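Local coordinates for 43.8 kDa insecticidal crystal protein (Bacillus thuringiensis, PDB 4JP0) that forms, with Cry34Ab1, a binary insecticidal toxin active on western corn rootworm, whose probable primary target is the larval midgut epithelium, at residues Glu319-Arg322 against Ile328-Met331; Thr242-Leu247 against Lys258-Glu263. One frame throughout, in Å; residues are numbered along the deposited sequence.

Interaction 1: Glu319-Arg322 against Ile328-Met331; sequences ELYR and IRIM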
loop_
_atom_site.group_PDB
_atom_site.type_symbol
_atom_site.label_atom_id
_atom_site.label_comp_id
_atom_site.label_asym_id
_atom_site.label_seq_id
_atom_site.Cartn_x
_atom_site.Cartn_y
_atom_site.Cartn_z
ATOM N N GLU A 319 4.445 5.035 4.441
ATOM C CA GLU A 319 4.107 5.319 5.840
ATOM C C GLU A 319 2.633 4.996 6.065
ATOM O O GLU A 319 1.788 5.409 5.306
ATOM C CB GLU A 319 4.375 6.801 6.161
ATOM C CG GLU A 319 5.831 7.233 5.928
ATOM C CD GLU A 319 6.051 8.755 5.986
ATOM O OE1 GLU A 319 5.198 9.492 6.492
ATOM O OE2 GLU A 319 7.102 9.242 5.520
ATOM N N LEU A 320 2.354 4.280 7.136
ATOM C CA LEU A 320 1.017 3.803 7.425
ATOM C C LEU A 320 0.504 4.418 8.711
ATOM O O LEU A 320 1.216 4.416 9.732
ATOM C CB LEU A 320 1.065 2.287 7.584
ATOM C CG LEU A 320 -0.261 1.598 7.881
ATOM C CD1 LEU A 320 -1.154 1.665 6.667
ATOM C CD2 LEU A 320 -0.039 0.123 8.274
ATOM N N TYR A 321 -0.743 4.896 8.659
ATOM C CA TYR A 321 -1.371 5.624 9.765
ATOM C C TYR A 321 -2.753 5.106 10.151
ATOM O O TYR A 321 -3.582 4.785 9.263
ATOM C CB TYR A 321 -1.578 7.084 9.348
ATOM C CG TYR A 321 -0.294 7.805 8.935
ATOM C CD1 TYR A 321 0.246 7.621 7.667
ATOM C CD2 TYR A 321 0.380 8.636 9.824
ATOM C CE1 TYR A 321 1.391 8.251 7.290
ATOM C CE2 TYR A 321 1.547 9.302 9.432
ATOM C CZ TYR A 321 2.049 9.085 8.177
ATOM O OH TYR A 321 3.217 9.718 7.772
ATOM N N ARG A 322 -2.984 5.005 11.466
ATOM C CA ARG A 322 -4.326 4.795 11.984
ATOM C C ARG A 322 -5.027 6.119 11.745
ATOM O O ARG A 322 -4.376 7.166 11.710
ATOM C CB ARG A 322 -4.331 4.675 13.484
ATOM C CG ARG A 322 -3.873 3.428 14.070
ATOM C CD ARG A 322 -4.265 3.304 15.553
ATOM N NE ARG A 322 -3.356 2.361 16.178
ATOM C CZ ARG A 322 -2.895 2.451 17.400
ATOM N NH1 ARG A 322 -3.269 3.458 18.193
ATOM N NH2 ARG A 322 -2.058 1.509 17.826
ATOM N N ILE A 328 -2.201 8.652 13.113
ATOM C CA ILE A 328 -1.205 8.113 14.045
ATOM C C ILE A 328 -0.330 7.123 13.282
ATOM O O ILE A 328 -0.807 6.109 12.828
ATOM C CB ILE A 328 -1.910 7.399 15.242
ATOM C CG1 ILE A 328 -2.705 8.435 16.044
ATOM C CG2 ILE A 328 -0.869 6.722 16.163
ATOM C CD1 ILE A 328 -3.635 7.826 17.134
ATOM N N ARG A 329 0.946 7.434 13.111
ATOM C CA ARG A 329 1.805 6.581 12.312
ATOM C C ARG A 329 2.147 5.311 13.071
ATOM O O ARG A 329 2.560 5.384 14.237
ATOM C CB ARG A 329 3.098 7.337 11.922
ATOM C CG ARG A 329 3.857 6.695 10.785
ATOM C CD ARG A 329 5.147 7.456 10.375
ATOM N NE ARG A 329 6.099 7.466 11.478
ATOM C CZ ARG A 329 6.959 8.429 11.744
ATOM N NH1 ARG A 329 7.045 9.496 10.971
ATOM N NH2 ARG A 329 7.770 8.312 12.795
ATOM N N ILE A 330 2.003 4.148 12.422
ATOM C CA ILE A 330 2.352 2.899 13.083
ATOM C C ILE A 330 3.499 2.184 12.353
ATOM O O ILE A 330 4.026 1.199 12.852
ATOM C CB ILE A 330 1.135 1.957 13.270
ATOM C CG1 ILE A 330 0.622 1.421 11.933
ATOM C CG2 ILE A 330 0.029 2.667 13.978
ATOM C CD1 ILE A 330 -0.137 0.085 12.058
ATOM N N MET A 331 3.885 2.702 11.192
ATOM C CA MET A 331 4.934 2.077 10.421
ATOM C C MET A 331 5.497 3.018 9.360
ATOM O O MET A 331 4.755 3.759 8.733
ATOM C CB MET A 331 4.413 0.812 9.738
ATOM C CG MET A 331 5.562 -0.012 9.155
ATOM S SD MET A 331 5.879 0.450 7.440
ATOM C CE MET A 331 4.411 -0.451 6.903
#
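Strands 319-322 and 328-331 pair antiparallel, with a classic beta bulge where Leu-320 faces both Ile-330 and Met-331: Leu-320 O takes a nearly straight bond from Ile-330 N at 2.8 Å and a weak one from Met-331 N at 3.5 Å, while Leu-320 N bonds to Met-331 O at 2.9 Å. Beyond the bulge, Arg-322 and Ile-328 form a hydrogen-bonded pair, with Arg-322 N 2.8 Å from Ile-328 O.

Between these pairs, on the other face, Tyr-321 and Arg-329 stand opposite each other. The aliphatic part of Arg-329 runs over one face of the tyrosine ring, its CG 4.1 Å from the centroid in a CH-pi contact and displaced toward the rim; the guanidinium plane is turned 58° from the ring. Leu-320 and the bulged Ile-330 lie alongside each other, pointing the same way, Leu-320 CD2 touching Ile-330 CD1 at 3.8 Å. The Arg-322 side chain, extended from CG to NE (chi2 -165°), crosses that of Ile-330 at about a right angle, its CG 4.0 Å from Ile-330 CG2, and its NE goes on to a salt bridge with Asp-188.

In this hairpin, strand 202-221 flanks strand 307-323, while helix 240-247 packs against Leu-320 and Met-331 through Thr-246 and Leu-247.

Interaction 2: Thr242-Leu247 against Lys258-Glu263; sequences TIINTL and KFDIPE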
loop_
_atom_site.group_PDB
_atom_site.type_symbol
_atom_site.label_atom_id
_atom_site.label_comp_id
_atom_site.label_asym_id
_atom_site.label_seq_id
_atom_site.Cartn_x
_atom_site.Cartn_y
_atom_site.Cartn_z
ATOM N N THR A 242 8.857 -4.178 10.020
ATOM C CA THR A 242 8.131 -3.000 9.595
ATOM C C THR A 242 7.028 -3.251 8.601
ATOM O O THR A 242 5.939 -3.456 8.994
ATOM C CB THR A 242 9.051 -1.930 9.044
ATOM O OG1 THR A 242 9.814 -2.441 7.975
ATOM C CG2 THR A 242 9.902 -1.471 10.057
ATOM N N ILE A 243 7.347 -3.276 7.331
ATOM C CA ILE A 243 6.393 -3.514 6.249
ATOM C C ILE A 243 5.879 -4.949 6.081
ATOM O O ILE A 243 4.673 -5.166 5.835
ATOM C CB ILE A 243 6.927 -2.930 4.928
ATOM C CG1 ILE A 243 5.817 -2.849 3.889
ATOM C CG2 ILE A 243 8.157 -3.674 4.412
ATOM C CD1 ILE A 243 5.896 -1.608 3.036
ATOM N N ILE A 244 6.758 -5.937 6.198
ATOM C CA ILE A 244 6.284 -7.297 6.061
ATOM C C ILE A 244 5.339 -7.646 7.201
ATOM O O ILE A 244 4.216 -8.070 6.982
ATOM C CB ILE A 244 7.436 -8.317 6.036
ATOM C CG1 ILE A 244 8.392 -8.025 4.892
ATOM C CG2 ILE A 244 6.846 -9.755 5.930
ATOM C CD1 ILE A 244 9.755 -8.763 5.031
ATOM N N ASN A 245 5.767 -7.490 8.440
ATOM C CA ASN A 245 4.861 -7.945 9.496
ATOM C C ASN A 245 3.613 -7.067 9.638
ATOM O O ASN A 245 2.622 -7.504 10.203
ATOM C CB ASN A 245 5.597 -8.125 10.833
ATOM C CG ASN A 245 6.279 -9.549 10.977
ATOM O OD1 ASN A 245 6.143 -10.450 10.115
ATOM N ND2 ASN A 245 7.007 -9.728 12.071
ATOM N N THR A 246 3.645 -5.843 9.117
ATOM C CA THR A 246 2.483 -4.954 9.233
ATOM C C THR A 246 1.502 -5.072 8.075
ATOM O O THR A 246 0.301 -5.072 8.295
ATOM C CB THR A 246 2.902 -3.461 9.389
ATOM O OG1 THR A 246 3.859 -3.318 10.452
ATOM C CG2 THR A 246 1.747 -2.650 9.897
ATOM N N LEU A 247 2.008 -5.165 6.848
ATOM C CA LEU A 247 1.159 -5.203 5.652
ATOM C C LEU A 247 1.301 -6.449 4.786
ATOM O O LEU A 247 0.531 -6.632 3.850
ATOM C CB LEU A 247 1.458 -3.996 4.777
ATOM C CG LEU A 247 1.079 -2.632 5.385
ATOM C CD1 LEU A 247 1.627 -1.513 4.530
ATOM C CD2 LEU A 247 -0.464 -2.545 5.553
ATOM N N LYS A 258 6.800 -6.988 -3.464
ATOM C CA LYS A 258 6.687 -8.437 -3.520
ATOM C C LYS A 258 5.851 -8.856 -2.318
ATOM O O LYS A 258 6.113 -8.446 -1.208
ATOM C CB LYS A 258 8.104 -9.054 -3.519
ATOM C CG LYS A 258 8.257 -10.478 -2.969
ATOM C CD LYS A 258 7.567 -11.517 -3.764
ATOM C CE LYS A 258 8.078 -12.927 -3.348
ATOM N NZ LYS A 258 7.366 -13.480 -2.129
ATOM N N PHE A 259 4.815 -9.653 -2.538
ATOM C CA PHE A 259 3.908 -10.001 -1.443
ATOM C C PHE A 259 4.309 -11.250 -0.666
ATOM O O PHE A 259 4.670 -12.267 -1.252
ATOM C CB PHE A 259 2.446 -10.038 -1.945
ATOM C CG PHE A 259 1.926 -8.677 -2.330
ATOM C CD1 PHE A 259 2.193 -8.147 -3.579
ATOM C CD2 PHE A 259 1.209 -7.902 -1.409
ATOM C CE1 PHE A 259 1.760 -6.857 -3.906
ATOM C CE2 PHE A 259 0.762 -6.645 -1.721
ATOM C CZ PHE A 259 1.040 -6.109 -2.979
ATOM N N ASP A 260 4.268 -11.169 0.659
ATOM C CA ASP A 260 4.629 -12.293 1.513
ATOM C C ASP A 260 3.460 -12.803 2.348
ATOM O O ASP A 260 2.433 -12.144 2.445
ATOM C CB ASP A 260 5.681 -11.873 2.520
ATOM C CG ASP A 260 6.960 -11.446 1.890
ATOM O OD1 ASP A 260 7.320 -11.984 0.821
ATOM O OD2 ASP A 260 7.693 -10.606 2.436
ATOM N N ILE A 261 3.647 -13.959 2.983
ATOM C CA ILE A 261 2.689 -14.440 3.985
ATOM C C ILE A 261 3.313 -14.037 5.291
ATOM O O ILE A 261 4.329 -14.621 5.679
ATOM C CB ILE A 261 2.576 -15.971 3.993
ATOM C CG1 ILE A 261 2.362 -16.516 2.585
ATOM C CG2 ILE A 261 1.446 -16.416 4.932
ATOM C CD1 ILE A 261 1.896 -17.947 2.582
ATOM N N PRO A 262 2.716 -13.062 5.969
ATOM C CA PRO A 262 3.290 -12.496 7.196
ATOM C C PRO A 262 3.249 -13.438 8.374
ATOM O O PRO A 262 2.360 -14.280 8.421
ATOM C CB PRO A 262 2.387 -11.293 7.513
ATOM C CG PRO A 262 1.398 -11.172 6.373
ATOM C CD PRO A 262 1.412 -12.466 5.623
ATOM N N GLU A 263 4.168 -13.236 9.325
ATOM C CA GLU A 263 4.274 -14.032 10.554
ATOM C C GLU A 263 2.993 -13.930 11.381
ATOM O O GLU A 263 2.576 -14.891 12.047
ATOM C CB GLU A 263 5.507 -13.586 11.384
ATOM C CG GLU A 263 6.837 -13.581 10.617
ATOM C CD GLU A 263 8.046 -13.161 11.465
ATOM O OE1 GLU A 263 8.091 -13.504 12.673
ATOM O OE2 GLU A 263 8.971 -12.485 10.927
#
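Ile-244 and Asn-245 of helix 240-247 meet Asp-260, Pro-262 and Glu-263 without a hydrogen bond between the two segments. Asp-260 OD2 lies against the beta-branch of Ile-244, 3.6 Å from its CG1 and 3.7 Å from its CG2, so a carboxylate oxygen rests on hydrocarbon. Two residues on, Pro-262 brings its CB to 3.7 Å from the carbonyl oxygen of Ile-244. At the far end Asn-245 and Glu-263 pass obliquely: Asn-245 OD1 approaches the aliphatic Glu-263 CG at 3.2 Å, and the amide and carboxylate planes stand 77° apart. Glu-263 reaches past the amide with its chain extended beyond CG (chi2 -179°), leaving Glu-263 OE2 3.6 Å from Asn-245 ND2.

The two segments are joined through a small two-stranded antiparallel sheet, 249-251 with 257-259. The chain leaves the helix, runs through this hairpin and returns past the helix as an irregular segment, within the P42 toxin region of this toxin_10 protein.

Lys-258 flanks Asp-260 from the strand side, its NZ making a long, weak salt bridge of 3.3 Å to Asp-260 OD1 and a hydrogen bond to Phe-259 O. Backbone hydrogen bonds between Lys-258 and Gln-250 and between Asp-260 and Gly-248 tie the returning chain to strand 249-251 and to the residue just after the helix. Behind Asn-245, its carbonyl oxygen accepts a bond from Asn-187 ND2.

In the fold
Interaction 2 comes first along the chain and is complete before interaction 1 begins; their centres lie about 15 Å apart, both in the P42 toxin region. Helix 240-247 links them. One side of it receives the returning segment 258-263, while Thr-242, Ile-243, Thr-246 and Leu-247 meet the hairpin of strands 307-323 and 327-346. Met-331 CE packs 3.7 Å from Ile-243 CA, and Met-331 CG lies 3.5 Å from Thr-242 O. The helix is thus layered between one face of the four-stranded sheet, at the hairpin of its strands 307-323 and 327-346, and the more superficial segment 258-263, joining the small two-stranded hairpin to the elongated toxin body.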